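Local coordinates for protein purine nucleoside phosphorylase (Thermus thermophilus, PDB 1ODK) that probably catalyses the reversible phosphorolysis of purine nucleosides, splitting them into free base and ribose 1-phosphate, as a nucleoside phosphorylase of the phosphorylase superfamily, at residues Ala26-Pro37 against Tyr49-Val60; Ala106-Thr116 against Phe178-Leu187. All blocks are in the same frame, centred on the assembly; numbering follows the deposited sequence.

Contact 1 of 2, residues Ala26-Pro37 against Tyr49-Val60; sequences AEWIAKTFLQNP and YTGLYKGVPVSV
Helix 23-33 packs through Ala26, Ile29 and Ala30 on Tyr49 and Val60 of the hairpin of strands 48-53 and 56-61; Leu34, just after the helix, fills the hairpin, and the chain then joins the edge of strand 48-53. The contact sits at one end of the central mixed sheet, and the local helix and strand axes run 8.9 Å apart at only 19°. Ala26 and Ala30 suit the helix face because their small methyls let Tyr49 lie close: Ala30 CB comes to 3.6 Å from Tyr49 CG, approaching the ring obliquely. Val60 fills the next gap, with CG1 against Ala26 and Val60 CG2 touching both Ile29 CG2 and Leu34 CD1. With CG anti to its carbonyl carbon (chi1 -52°), Leu34 sends both methyls under the hairpin. Leu34 CD1 rests 3.7 Å from Gly51 N, while its CD2 touches Tyr53 CB and Val58 CB. Gly51 matters here, since any CB would run into Leu34 CB and Gln35 O. Tyr53 turns its ring edge to Phe33 O, and its hydroxyl hydrogen-bonds Glu230 of helix 214-233. Gln35 and Leu52 form an antiparallel hydrogen-bonded pair, with Gln35 N to Leu52 O at 2.9 Å and Leu52 N to Gln35 O at 3.0 Å. Toward the helix start, Glu27 CB packs 3.3 Å from Tyr49 OH, and the extended Glu27 chain brings OE2 to a water, which donates to it at 2.7 Å and also hydrogen-bonds Tyr49 OH. Apolar branches thus fill the space between helix and hairpin, whereas polar groups work at its margins: two backbone hydrogen bonds fasten the outgoing chain to the strand, and a water links the tyrosine hydroxyl to a carboxylate that also makes a long salt bridge to Lys31.

Contact 2 of 2, residues Ala106-Thr116 against Phe178-Leu187; sequences AQGAVPLDGTT and FEMEASALFL
Asp113 and Ser183 meet because each holds its polar group between its own backbone N and carbonyl carbon, with chi1 71° for Asp113 and 64° for Ser183; the two side chains face each other between the start of helix 114-120 and the first turn of helix 182-192. Ser183 OG donates to Asp113 OD2 at 2.7 Å, coming from well above the carboxylate plane, and Thr116 OG1 donates to the same oxygen at 2.9 Å from the opposite face. Asp113 is also the N-cap of its helix: OD1 accepts from Thr116 N at 3.0 Å, and Thr67 OG1 hydrogen-bonds it as well. An aspartate, short and with two acceptors, can cap its own helix and hold the Ser183 hydroxyl of the other at once. With an alanine in place of Asp113, Ser183 OG and Thr116 N would probably lose this acceptor and the Thr116 hydroxyl would be set free to turn. Around this polar knot the fit is apolar and close. The methyl of Ala109 lies 3.6 Å from Ser183 N, against Ala182 CB and beside the ring of Phe186, whose edge takes Ala106 CB at 4.0 Å from CZ; small residues let strand 108-112 pass near the helix. Thr116 CG2 fits against Ser183 OG, and Leu187 CD2 reaches 3.8 Å from Thr116 CA. Just before helix 182-192, Glu179 OE1 holds the turn by accepting from Ala182 N at 2.8 Å and from Glu181 N, and is bridged to Arg87. By analogy with related hexameric phosphorylases, this Glu-Met-Glu turn probably lies near the ribose site. For the buried Asp113 carboxylate, the hydroxyls and the single peptide N-H at the start of helix 114-120 would probably favour the ionised form.

From the N terminus the chain first meets contact 1, where strands 48-53 and 56-61 return upon helix 23-33; the intervening loop is short, 11 residues, and includes most of strand 37-41, which pairs with strand 48-53. Contact 2 opens later and closes a far longer excursion, 61 residues that include helices 131-144 and 164-171 and strand 152-156. The two are in series, neither enclosing nor crossing the other. Their centres lie about 26 Å apart on opposite sides of the chain's centre, with nearest atoms about 12 Å apart, yet both reach the same mixed sheet. Contact 1 ties its outer hairpin to a helix; contact 2, also near two neighbouring subunits, joins strand 108-112 to helix 182-192.

Contact 1 of 2, residues Ala26-Pro37 against Tyr49-Val60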
loop_
_atom_site.group_PDB
_atom_site.type_symbol
_atom_site.label_atom_id
_atom_site.label_comp_id
_atom_site.label_asym_id
_atom_site.label_seq_id
_atom_site.Cartn_x
_atom_site.Cartn_y
_atom_site.Cartn_z
ATOM N N ALA B 26 18.948 -25.560 -20.853
ATOM C CA ALA B 26 19.418 -24.759 -21.979
ATOM C C ALA B 26 20.372 -25.606 -22.820
ATOM O O ALA B 26 20.272 -25.641 -24.049
ATOM C CB ALA B 26 20.138 -23.513 -21.478
ATOM N N GLU B 27 21.299 -26.282 -22.148
ATOM C CA GLU B 27 22.275 -27.131 -22.827
ATOM C C GLU B 27 21.577 -28.241 -23.608
ATOM O O GLU B 27 21.907 -28.501 -24.766
ATOM C CB GLU B 27 23.235 -27.748 -21.809
ATOM C CG GLU B 27 24.238 -28.717 -22.409
ATOM C CD GLU B 27 25.175 -29.288 -21.367
ATOM O OE1 GLU B 27 24.686 -29.894 -20.389
ATOM O OE2 GLU B 27 26.402 -29.128 -21.525
ATOM N N TRP B 28 20.608 -28.889 -22.968
ATOM C CA TRP B 28 19.861 -29.969 -23.604
ATOM C C TRP B 28 19.130 -29.481 -24.854
ATOM O O TRP B 28 19.111 -30.163 -25.882
ATOM C CB TRP B 28 18.846 -30.559 -22.624
ATOM C CG TRP B 28 17.983 -31.601 -23.241
ATOM C CD1 TRP B 28 18.309 -32.903 -23.480
ATOM C CD2 TRP B 28 16.654 -31.418 -23.747
ATOM N NE1 TRP B 28 17.263 -33.546 -24.105
ATOM C CE2 TRP B 28 16.235 -32.655 -24.280
ATOM C CE3 TRP B 28 15.777 -30.325 -23.802
ATOM C CZ2 TRP B 28 14.975 -32.834 -24.863
ATOM C CZ3 TRP B 28 14.523 -30.502 -24.380
ATOM C CH2 TRP B 28 14.136 -31.749 -24.903
ATOM N N ILE B 29 18.526 -28.301 -24.761
ATOM C CA ILE B 29 17.797 -27.730 -25.887
ATOM C C ILE B 29 18.737 -27.453 -27.058
ATOM O O ILE B 29 18.453 -27.818 -28.198
ATOM C CB ILE B 29 17.111 -26.394 -25.503
ATOM C CG1 ILE B 29 16.016 -26.637 -24.464
ATOM C CG2 ILE B 29 16.524 -25.733 -26.742
ATOM C CD1 ILE B 29 15.440 -25.347 -23.904
ATOM N N ALA B 30 19.852 -26.795 -26.771
ATOM C CA ALA B 30 20.815 -26.456 -27.805
ATOM C C ALA B 30 21.339 -27.691 -28.533
ATOM O O ALA B 30 21.334 -27.748 -29.761
ATOM C CB ALA B 30 21.971 -25.672 -27.199
ATOM N N LYS B 31 21.785 -28.681 -27.769
ATOM C CA LYS B 31 22.330 -29.904 -28.344
ATOM C C LYS B 31 21.296 -30.782 -29.041
ATOM O O LYS B 31 21.600 -31.431 -30.044
ATOM C CB LYS B 31 23.043 -30.711 -27.254
ATOM C CG LYS B 31 24.356 -30.083 -26.805
ATOM C CD LYS B 31 24.963 -30.799 -25.610
ATOM C CE LYS B 31 26.435 -30.429 -25.448
ATOM N NZ LYS B 31 26.645 -28.953 -25.468
ATOM N N THR B 32 20.073 -30.792 -28.519
ATOM C CA THR B 32 19.003 -31.610 -29.077
ATOM C C THR B 32 18.307 -31.035 -30.315
ATOM O O THR B 32 18.000 -31.773 -31.254
ATOM C CB THR B 32 17.919 -31.894 -28.006
ATOM O OG1 THR B 32 18.505 -32.600 -26.908
ATOM C CG2 THR B 32 16.792 -32.729 -28.586
ATOM N N PHE B 33 18.072 -29.728 -30.324
ATOM C CA PHE B 33 17.362 -29.098 -31.434
ATOM C C PHE B 33 18.150 -28.236 -32.413
ATOM O O PHE B 33 17.712 -28.030 -33.545
ATOM C CB PHE B 33 16.212 -28.236 -30.893
ATOM C CG PHE B 33 15.161 -29.009 -30.152
ATOM C CD1 PHE B 33 15.345 -29.362 -28.818
ATOM C CD2 PHE B 33 13.977 -29.376 -30.787
ATOM C CE1 PHE B 33 14.364 -30.066 -28.125
ATOM C CE2 PHE B 33 12.986 -30.084 -30.103
ATOM C CZ PHE B 33 13.181 -30.429 -28.768
ATOM N N LEU B 34 19.299 -27.723 -31.994
ATOM C CA LEU B 34 20.059 -26.834 -32.861
ATOM C C LEU B 34 21.219 -27.447 -33.627
ATOM O O LEU B 34 21.851 -28.397 -33.175
ATOM C CB LEU B 34 20.591 -25.650 -32.046
ATOM C CG LEU B 34 19.575 -24.870 -31.203
ATOM C CD1 LEU B 34 20.287 -23.733 -30.496
ATOM C CD2 LEU B 34 18.462 -24.333 -32.083
ATOM N N GLN B 35 21.483 -26.877 -34.799
ATOM C CA GLN B 35 22.595 -27.299 -35.641
ATOM C C GLN B 35 23.727 -26.322 -35.330
ATOM O O GLN B 35 23.483 -25.130 -35.119
ATOM C CB GLN B 35 22.225 -27.194 -37.127
ATOM C CG GLN B 35 21.019 -28.024 -37.541
ATOM C CD GLN B 35 21.146 -29.481 -37.139
ATOM O OE1 GLN B 35 22.122 -30.148 -37.479
ATOM N NE2 GLN B 35 20.152 -29.984 -36.412
ATOM N N ASN B 36 24.959 -26.823 -35.293
ATOM C CA ASN B 36 26.123 -25.981 -35.011
ATOM C C ASN B 36 25.984 -25.147 -33.731
ATOM O O ASN B 36 26.288 -23.955 -33.731
ATOM C CB ASN B 36 26.381 -25.033 -36.186
ATOM C CG ASN B 36 26.640 -25.765 -37.494
ATOM O OD1 ASN B 36 26.769 -25.137 -38.543
ATOM N ND2 ASN B 36 26.723 -27.090 -37.436
ATOM N N PRO B 37 25.546 -25.764 -32.619
ATOM C CA PRO B 37 25.386 -25.025 -31.362
ATOM C C PRO B 37 26.725 -24.610 -30.759
ATOM O O PRO B 37 27.652 -25.417 -30.680
ATOM C CB PRO B 37 24.673 -26.023 -30.446
ATOM C CG PRO B 37 24.222 -27.143 -31.358
ATOM C CD PRO B 37 25.265 -27.193 -32.415
ATOM N N TYR B 49 23.491 -20.267 -25.558
ATOM C CA TYR B 49 23.922 -20.889 -26.804
ATOM C C TYR B 49 23.227 -20.275 -28.006
ATOM O O TYR B 49 22.155 -19.684 -27.893
ATOM C CB TYR B 49 23.598 -22.389 -26.809
ATOM C CG TYR B 49 24.037 -23.139 -25.578
ATOM C CD1 TYR B 49 23.340 -23.011 -24.375
ATOM C CD2 TYR B 49 25.158 -23.967 -25.607
ATOM C CE1 TYR B 49 23.750 -23.684 -23.233
ATOM C CE2 TYR B 49 25.579 -24.649 -24.465
ATOM C CZ TYR B 49 24.869 -24.500 -23.284
ATOM O OH TYR B 49 25.274 -25.160 -22.148
ATOM N N THR B 50 23.851 -20.439 -29.162
ATOM C CA THR B 50 23.280 -19.965 -30.407
ATOM C C THR B 50 23.549 -21.040 -31.445
ATOM O O THR B 50 24.636 -21.622 -31.492
ATOM C CB THR B 50 23.900 -18.637 -30.862
ATOM O OG1 THR B 50 23.524 -17.602 -29.944
ATOM C CG2 THR B 50 23.399 -18.265 -32.262
ATOM N N GLY B 51 22.539 -21.318 -32.255
ATOM C CA GLY B 51 22.675 -22.321 -33.288
ATOM C C GLY B 51 21.650 -22.021 -34.353
ATOM O O GLY B 51 21.070 -20.935 -34.363
ATOM N N LEU B 52 21.426 -22.971 -35.250
ATOM C CA LEU B 52 20.455 -22.781 -36.313
ATOM C C LEU B 52 19.339 -23.802 -36.173
ATOM O O LEU B 52 19.588 -24.973 -35.895
ATOM C CB LEU B 52 21.135 -22.919 -37.684
ATOM C CG LEU B 52 22.108 -21.795 -38.068
ATOM C CD1 LEU B 52 22.944 -22.199 -39.268
ATOM C CD2 LEU B 52 21.330 -20.532 -38.370
ATOM N N TYR B 53 18.103 -23.344 -36.341
ATOM C CA TYR B 53 16.952 -24.229 -36.261
ATOM C C TYR B 53 16.207 -24.111 -37.579
ATOM O O TYR B 53 15.636 -23.065 -37.881
ATOM C CB TYR B 53 16.025 -23.824 -35.112
ATOM C CG TYR B 53 14.811 -24.718 -35.000
ATOM C CD1 TYR B 53 14.938 -26.044 -34.591
ATOM C CD2 TYR B 53 13.541 -24.249 -35.337
ATOM C CE1 TYR B 53 13.832 -26.887 -34.521
ATOM C CE2 TYR B 53 12.423 -25.084 -35.270
ATOM C CZ TYR B 53 12.577 -26.398 -34.863
ATOM O OH TYR B 53 11.485 -27.224 -34.787
ATOM N N LYS B 54 16.213 -25.183 -38.363
ATOM C CA LYS B 54 15.556 -25.174 -39.661
ATOM C C LYS B 54 16.031 -23.977 -40.481
ATOM O O LYS B 54 15.239 -23.282 -41.132
ATOM C CB LYS B 54 14.033 -25.164 -39.487
ATOM C CG LYS B 54 13.522 -26.444 -38.836
ATOM C CD LYS B 54 12.005 -26.497 -38.765
ATOM C CE LYS B 54 11.531 -27.841 -38.234
ATOM N NZ LYS B 54 10.040 -27.931 -38.172
ATOM N N GLY B 55 17.342 -23.744 -40.416
ATOM C CA GLY B 55 17.976 -22.666 -41.152
ATOM C C GLY B 55 17.887 -21.273 -40.562
ATOM O O GLY B 55 18.435 -20.327 -41.130
ATOM N N VAL B 56 17.211 -21.137 -39.424
ATOM C CA VAL B 56 17.053 -19.830 -38.795
ATOM C C VAL B 56 17.848 -19.731 -37.500
ATOM O O VAL B 56 17.787 -20.623 -36.661
ATOM C CB VAL B 56 15.564 -19.552 -38.481
ATOM C CG1 VAL B 56 15.410 -18.173 -37.849
ATOM C CG2 VAL B 56 14.733 -19.658 -39.762
ATOM N N PRO B 57 18.605 -18.637 -37.322
ATOM C CA PRO B 57 19.389 -18.492 -36.092
ATOM C C PRO B 57 18.488 -18.437 -34.854
ATOM O O PRO B 57 17.477 -17.735 -34.838
ATOM C CB PRO B 57 20.148 -17.186 -36.315
ATOM C CG PRO B 57 20.289 -17.118 -37.825
ATOM C CD PRO B 57 18.914 -17.558 -38.279
ATOM N N VAL B 58 18.854 -19.197 -33.831
ATOM C CA VAL B 58 18.102 -19.231 -32.580
ATOM C C VAL B 58 19.069 -19.340 -31.400
ATOM O O VAL B 58 20.006 -20.141 -31.425
ATOM C CB VAL B 58 17.122 -20.435 -32.539
ATOM C CG1 VAL B 58 16.508 -20.568 -31.150
ATOM C CG2 VAL B 58 16.018 -20.241 -33.583
ATOM N N SER B 59 18.848 -18.518 -30.381
ATOM C CA SER B 59 19.678 -18.555 -29.184
ATOM C C SER B 59 18.860 -19.158 -28.046
ATOM O O SER B 59 17.630 -19.096 -28.056
ATOM C CB SER B 59 20.141 -17.149 -28.797
ATOM O OG SER B 59 21.084 -16.640 -29.725
ATOM N N VAL B 60 19.549 -19.762 -27.085
ATOM C CA VAL B 60 18.914 -20.378 -25.926
ATOM C C VAL B 60 19.702 -19.827 -24.745
ATOM O O VAL B 60 20.870 -20.173 -24.561
ATOM C CB VAL B 60 19.047 -21.918 -25.965
ATOM C CG1 VAL B 60 18.320 -22.537 -24.779
ATOM C CG2 VAL B 60 18.491 -22.456 -27.274
HETATM O O HOH W 1 27.232 -26.753 -22.474
#

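Contact 2 of 2, residues Ala106-Thr116 against Phe178-Leu187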
loop_
_atom_site.group_PDB
_atom_site.type_symbol
_atom_site.label_atom_id
_atom_site.label_comp_id
_atom_site.label_asym_id
_atom_site.label_seq_id
_atom_site.Cartn_x
_atom_site.Cartn_y
_atom_site.Cartn_z
ATOM N N ALA B 106 0.945 -18.899 -21.697
ATOM C CA ALA B 106 0.637 -17.766 -20.833
ATOM C C ALA B 106 -0.007 -16.576 -21.522
ATOM O O ALA B 106 0.641 -15.853 -22.276
ATOM C CB ALA B 106 1.901 -17.321 -20.091
ATOM N N GLN B 107 -1.288 -16.366 -21.238
ATOM C CA GLN B 107 -2.020 -15.246 -21.818
ATOM C C GLN B 107 -1.655 -13.972 -21.061
ATOM O O GLN B 107 -1.732 -12.861 -21.596
ATOM C CB GLN B 107 -3.528 -15.505 -21.728
ATOM C CG GLN B 107 -4.383 -14.280 -22.008
ATOM C CD GLN B 107 -5.870 -14.562 -21.875
ATOM O OE1 GLN B 107 -6.286 -15.370 -21.043
ATOM N NE2 GLN B 107 -6.678 -13.888 -22.691
ATOM N N GLY B 108 -1.247 -14.147 -19.810
ATOM C CA GLY B 108 -0.858 -13.021 -18.982
ATOM C C GLY B 108 -0.228 -13.553 -17.710
ATOM O O GLY B 108 -0.269 -14.755 -17.454
ATOM N N ALA B 109 0.357 -12.669 -16.909
ATOM C CA ALA B 109 0.983 -13.095 -15.663
ATOM C C ALA B 109 0.656 -12.153 -14.511
ATOM O O ALA B 109 0.973 -10.970 -14.567
ATOM C CB ALA B 109 2.494 -13.184 -15.844
ATOM N N VAL B 110 0.005 -12.677 -13.476
ATOM C CA VAL B 110 -0.324 -11.861 -12.307
ATOM C C VAL B 110 1.021 -11.485 -11.690
ATOM O O VAL B 110 1.824 -12.356 -11.365
ATOM C CB VAL B 110 -1.181 -12.654 -11.293
ATOM C CG1 VAL B 110 -1.370 -11.853 -10.013
ATOM C CG2 VAL B 110 -2.538 -12.967 -11.911
ATOM N N PRO B 111 1.289 -10.179 -11.537
ATOM C CA PRO B 111 2.565 -9.747 -10.964
ATOM C C PRO B 111 2.655 -9.761 -9.439
ATOM O O PRO B 111 2.414 -8.746 -8.787
ATOM C CB PRO B 111 2.738 -8.354 -11.548
ATOM C CG PRO B 111 1.331 -7.827 -11.524
ATOM C CD PRO B 111 0.481 -9.020 -11.970
ATOM N N LEU B 112 3.013 -10.912 -8.879
ATOM C CA LEU B 112 3.155 -11.039 -7.430
ATOM C C LEU B 112 4.625 -10.878 -7.044
ATOM O O LEU B 112 5.027 -11.226 -5.932
ATOM C CB LEU B 112 2.661 -12.411 -6.964
ATOM C CG LEU B 112 1.207 -12.773 -7.267
ATOM C CD1 LEU B 112 0.898 -14.136 -6.662
ATOM C CD2 LEU B 112 0.275 -11.711 -6.699
ATOM N N ASP B 113 5.414 -10.335 -7.967
ATOM C CA ASP B 113 6.851 -10.156 -7.765
ATOM C C ASP B 113 7.277 -8.703 -7.539
ATOM O O ASP B 113 6.609 -7.766 -7.983
ATOM C CB ASP B 113 7.597 -10.698 -8.982
ATOM C CG ASP B 113 7.413 -9.823 -10.199
ATOM O OD1 ASP B 113 8.426 -9.288 -10.694
ATOM O OD2 ASP B 113 6.257 -9.662 -10.652
ATOM N N GLY B 114 8.416 -8.524 -6.874
ATOM C CA GLY B 114 8.909 -7.185 -6.596
ATOM C C GLY B 114 9.700 -6.526 -7.715
ATOM O O GLY B 114 9.945 -5.323 -7.679
ATOM N N THR B 115 10.119 -7.304 -8.708
ATOM C CA THR B 115 10.872 -6.730 -9.813
ATOM C C THR B 115 9.959 -5.861 -10.672
ATOM O O THR B 115 10.304 -4.727 -11.000
ATOM C CB THR B 115 11.523 -7.829 -10.690
ATOM O OG1 THR B 115 12.414 -8.607 -9.883
ATOM C CG2 THR B 115 12.318 -7.204 -11.836
ATOM N N THR B 116 8.791 -6.376 -11.042
ATOM C CA THR B 116 7.885 -5.565 -11.845
ATOM C C THR B 116 7.465 -4.366 -10.996
ATOM O O THR B 116 7.362 -3.241 -11.493
ATOM C CB THR B 116 6.632 -6.353 -12.271
ATOM O OG1 THR B 116 5.939 -6.817 -11.108
ATOM C CG2 THR B 116 7.024 -7.549 -13.141
ATOM N N PHE B 178 1.614 -21.388 -10.976
ATOM C CA PHE B 178 2.581 -20.415 -10.487
ATOM C C PHE B 178 3.972 -20.680 -11.050
ATOM O O PHE B 178 4.404 -21.824 -11.157
ATOM C CB PHE B 178 2.687 -20.465 -8.955
ATOM C CG PHE B 178 1.494 -19.919 -8.239
ATOM C CD1 PHE B 178 0.287 -20.609 -8.243
ATOM C CD2 PHE B 178 1.575 -18.706 -7.565
ATOM C CE1 PHE B 178 -0.830 -20.098 -7.584
ATOM C CE2 PHE B 178 0.465 -18.184 -6.901
ATOM C CZ PHE B 178 -0.739 -18.883 -6.912
ATOM N N GLU B 179 4.667 -19.611 -11.415
ATOM C CA GLU B 179 6.034 -19.723 -11.906
ATOM C C GLU B 179 6.750 -18.482 -11.369
ATOM O O GLU B 179 6.188 -17.783 -10.521
ATOM C CB GLU B 179 6.076 -19.845 -13.438
ATOM C CG GLU B 179 5.228 -18.862 -14.200
ATOM C CD GLU B 179 5.909 -17.530 -14.355
ATOM O OE1 GLU B 179 6.954 -17.476 -15.037
ATOM O OE2 GLU B 179 5.401 -16.544 -13.792
ATOM N N MET B 180 7.958 -18.183 -11.827
ATOM C CA MET B 180 8.669 -17.047 -11.240
ATOM C C MET B 180 9.413 -16.126 -12.202
ATOM O O MET B 180 10.412 -15.515 -11.815
ATOM C CB MET B 180 9.670 -17.583 -10.202
ATOM C CG MET B 180 9.046 -18.475 -9.121
ATOM S SD MET B 180 10.280 -19.312 -8.075
ATOM C CE MET B 180 10.957 -17.899 -7.201
ATOM N N GLU B 181 8.941 -15.993 -13.435
ATOM C CA GLU B 181 9.665 -15.151 -14.382
ATOM C C GLU B 181 8.830 -14.359 -15.384
ATOM O O GLU B 181 9.213 -13.259 -15.789
ATOM C CB GLU B 181 10.661 -16.015 -15.170
ATOM C CG GLU B 181 11.807 -16.611 -14.352
ATOM C CD GLU B 181 11.433 -17.864 -13.572
ATOM O OE1 GLU B 181 12.265 -18.298 -12.750
ATOM O OE2 GLU B 181 10.328 -18.421 -13.775
ATOM N N ALA B 182 7.696 -14.921 -15.781
ATOM C CA ALA B 182 6.835 -14.314 -16.791
ATOM C C ALA B 182 6.481 -12.833 -16.672
ATOM O O ALA B 182 6.617 -12.087 -17.640
ATOM C CB ALA B 182 5.554 -15.137 -16.928
ATOM N N SER B 183 6.011 -12.404 -15.506
ATOM C CA SER B 183 5.627 -11.006 -15.336
ATOM C C SER B 183 6.709 -10.009 -15.777
ATOM O O SER B 183 6.424 -9.070 -16.526
ATOM C CB SER B 183 5.243 -10.745 -13.874
ATOM O OG SER B 183 6.359 -10.932 -13.028
ATOM N N ALA B 184 7.947 -10.217 -15.332
ATOM C CA ALA B 184 9.044 -9.308 -15.683
ATOM C C ALA B 184 9.372 -9.333 -17.173
ATOM O O ALA B 184 9.643 -8.295 -17.780
ATOM C CB ALA B 184 10.304 -9.650 -14.862
ATOM N N LEU B 185 9.359 -10.522 -17.760
ATOM C CA LEU B 185 9.643 -10.650 -19.185
ATOM C C LEU B 185 8.602 -9.859 -19.977
ATOM O O LEU B 185 8.943 -9.082 -20.871
ATOM C CB LEU B 185 9.592 -12.121 -19.598
ATOM C CG LEU B 185 9.711 -12.441 -21.090
ATOM C CD1 LEU B 185 11.100 -12.063 -21.605
ATOM C CD2 LEU B 185 9.440 -13.931 -21.292
ATOM N N PHE B 186 7.333 -10.060 -19.635
ATOM C CA PHE B 186 6.237 -9.381 -20.322
ATOM C C PHE B 186 6.365 -7.867 -20.190
ATOM O O PHE B 186 6.235 -7.141 -21.176
ATOM C CB PHE B 186 4.887 -9.855 -19.759
ATOM C CG PHE B 186 4.538 -11.284 -20.116
ATOM C CD1 PHE B 186 3.461 -11.922 -19.507
ATOM C CD2 PHE B 186 5.280 -11.986 -21.067
ATOM C CE1 PHE B 186 3.125 -13.239 -19.836
ATOM C CE2 PHE B 186 4.956 -13.299 -21.405
ATOM C CZ PHE B 186 3.877 -13.927 -20.786
ATOM N N LEU B 187 6.618 -7.395 -18.972
ATOM C CA LEU B 187 6.778 -5.966 -18.725
ATOM C C LEU B 187 7.928 -5.407 -19.553
ATOM O O LEU B 187 7.780 -4.394 -20.244
ATOM C CB LEU B 187 7.053 -5.706 -17.237
ATOM C CG LEU B 187 7.372 -4.251 -16.871
ATOM C CD1 LEU B 187 6.173 -3.380 -17.208
ATOM C CD2 LEU B 187 7.723 -4.139 -15.389
#